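Long-range contact in acetyl-CoA acetyltransferase (Mycobacterium smegmatis, PDB 4EGV), which probably acts as an acyltransferase, as a monomeric thiolase-fold protein with an additional C-terminal domain: residues A339-S344 against G366-G371. Numbering follows the deposited sequence.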
loop_
_atom_site.group_PDB
_atom_site.type_symbol
_atom_site.label_atom_id
_atom_site.label_comp_id
_atom_site.label_asym_id
_atom_site.label_seq_id
_atom_site.Cartn_x
_atom_site.Cartn_y
_atom_site.Cartn_z
ATOM N N ALA A 339 -8.748 -14.609 -4.877
ATOM C CA ALA A 339 -8.864 -13.599 -3.810
ATOM C C ALA A 339 -7.807 -12.519 -3.961
ATOM O O ALA A 339 -6.689 -12.801 -4.378
ATOM C CB ALA A 339 -8.782 -14.242 -2.419
ATOM N N PHE A 340 -8.187 -11.285 -3.623
ATOM C CA PHE A 340 -7.311 -10.108 -3.686
ATOM C C PHE A 340 -7.228 -9.423 -2.332
ATOM O O PHE A 340 -8.224 -9.309 -1.657
ATOM C CB PHE A 340 -7.851 -9.069 -4.688
ATOM C CG PHE A 340 -7.813 -9.509 -6.120
ATOM C CD1 PHE A 340 -6.705 -9.245 -6.910
ATOM C CD2 PHE A 340 -8.899 -10.163 -6.691
ATOM C CE1 PHE A 340 -6.670 -9.636 -8.218
ATOM C CE2 PHE A 340 -8.867 -10.572 -8.006
ATOM C CZ PHE A 340 -7.750 -10.309 -8.768
ATOM N N ASP A 341 -6.024 -8.995 -1.952
ATOM C CA ASP A 341 -5.825 -7.936 -0.962
ATOM C C ASP A 341 -5.023 -6.819 -1.595
ATOM O O ASP A 341 -3.824 -6.932 -1.791
ATOM C CB ASP A 341 -5.143 -8.394 0.327
ATOM C CG ASP A 341 -5.273 -7.349 1.458
ATOM O OD1 ASP A 341 -6.273 -7.363 2.178
ATOM O OD2 ASP A 341 -4.373 -6.514 1.634
ATOM N N LEU A 342 -5.732 -5.751 -1.933
ATOM C CA LEU A 342 -5.164 -4.562 -2.550
ATOM C C LEU A 342 -5.039 -3.465 -1.511
ATOM O O LEU A 342 -5.946 -3.217 -0.729
ATOM C CB LEU A 342 -6.011 -4.121 -3.766
ATOM C CG LEU A 342 -5.818 -4.737 -5.161
ATOM C CD1 LEU A 342 -5.035 -6.008 -5.227
ATOM C CD2 LEU A 342 -7.154 -4.891 -5.874
ATOM N N TYR A 343 -3.882 -2.839 -1.479
ATOM C CA TYR A 343 -3.607 -1.832 -0.493
ATOM C C TYR A 343 -4.486 -0.593 -0.723
ATOM O O TYR A 343 -4.571 -0.062 -1.838
ATOM C CB TYR A 343 -2.136 -1.480 -0.562
ATOM C CG TYR A 343 -1.620 -0.596 0.543
ATOM C CD1 TYR A 343 -0.852 -1.141 1.587
ATOM C CD2 TYR A 343 -1.867 0.784 0.543
ATOM C CE1 TYR A 343 -0.366 -0.354 2.600
ATOM C CE2 TYR A 343 -1.392 1.599 1.554
ATOM C CZ TYR A 343 -0.637 1.023 2.589
ATOM O OH TYR A 343 -0.147 1.829 3.595
ATOM N N SER A 344 -5.087 -0.114 0.367
ATOM C CA SER A 344 -6.172 0.865 0.328
ATOM C C SER A 344 -6.159 1.907 1.447
ATOM O O SER A 344 -7.118 1.974 2.232
ATOM C CB SER A 344 -7.517 0.108 0.374
ATOM O OG SER A 344 -7.612 -0.734 1.522
ATOM N N GLY A 366 -13.971 -9.832 -4.484
ATOM C CA GLY A 366 -13.642 -8.867 -3.461
ATOM C C GLY A 366 -12.269 -8.286 -3.713
ATOM O O GLY A 366 -11.411 -8.935 -4.281
ATOM N N LEU A 367 -12.029 -7.069 -3.281
ATOM C CA LEU A 367 -10.679 -6.480 -3.424
ATOM C C LEU A 367 -9.845 -6.446 -2.134
ATOM O O LEU A 367 -8.728 -5.981 -2.135
ATOM C CB LEU A 367 -10.758 -5.088 -4.051
ATOM C CG LEU A 367 -11.600 -5.018 -5.321
ATOM C CD1 LEU A 367 -11.845 -3.581 -5.659
ATOM C CD2 LEU A 367 -10.886 -5.734 -6.456
ATOM N N THR A 368 -10.393 -6.977 -1.050
ATOM C CA THR A 368 -9.692 -7.020 0.232
ATOM C C THR A 368 -9.923 -8.318 1.002
ATOM O O THR A 368 -10.950 -8.951 0.916
ATOM C CB THR A 368 -10.029 -5.782 1.118
ATOM O OG1 THR A 368 -9.166 -5.764 2.245
ATOM C CG2 THR A 368 -11.494 -5.798 1.579
ATOM N N LEU A 369 -8.925 -8.715 1.736
ATOM C CA LEU A 369 -9.045 -9.868 2.557
ATOM C C LEU A 369 -9.123 -9.462 4.017
ATOM O O LEU A 369 -9.544 -10.212 4.852
ATOM C CB LEU A 369 -7.814 -10.724 2.352
ATOM C CG LEU A 369 -7.784 -11.532 1.084
ATOM C CD1 LEU A 369 -6.405 -12.166 0.928
ATOM C CD2 LEU A 369 -8.868 -12.574 1.164
ATOM N N THR A 370 -8.694 -8.252 4.293
ATOM C CA THR A 370 -8.490 -7.777 5.620
ATOM C C THR A 370 -9.618 -6.823 6.030
ATOM O O THR A 370 -10.117 -6.847 7.148
ATOM C CB THR A 370 -7.126 -7.081 5.660
ATOM O OG1 THR A 370 -6.093 -8.062 5.677
ATOM C CG2 THR A 370 -6.996 -6.286 6.864
ATOM N N GLY A 371 -10.001 -6.000 5.107
ATOM C CA GLY A 371 -10.937 -4.978 5.402
ATOM C C GLY A 371 -10.380 -3.656 5.005
ATOM O O GLY A 371 -11.099 -2.732 4.906
#
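Asp341 reaches from the edge strand into the turn of 366-371 and receives Leu369 N on OD1 at 3.0 Å, a nearly straight bond (165°) made through the anti lone pair. Thr370 N adds a weak, bent bond to the same oxygen. With CG anti to the backbone N (chi1 -166°), the carboxylate comes close to the loop amides, while OD2 is held by Tyr383 OH of helix 383-397, so both oxygens of this buried acid have partners. Inside the loop, Thr368 OG1 accepts Thr370 N and Gly371 N in an ST turn and ST motif; the shared Thr370 amide is aimed better at this hydroxyl than at Asp341. One residue further on, Leu342 N donates to Leu367 O at 3.0 Å.

The enclosed side lies at Leu367: its CD2 passes obliquely across Leu342 CD2 at 3.9 Å, and Leu220 and Phe224 of helix 210-230 cover Leu367. Phe340 meets Gly366 O with CB (3.6 Å) and the CD2 side of its ring, whose end leads away. Leu369, on the side partly open to solvent, lays CG against Phe340 O, CD1 against Asp341 CB and CD2 against Ala339 CB. Strand 402-409 pairs with one edge of strand 337-342 and the irregular loop lies along the other, closing the outermost strand of the mixed sheet of the thiolase fold.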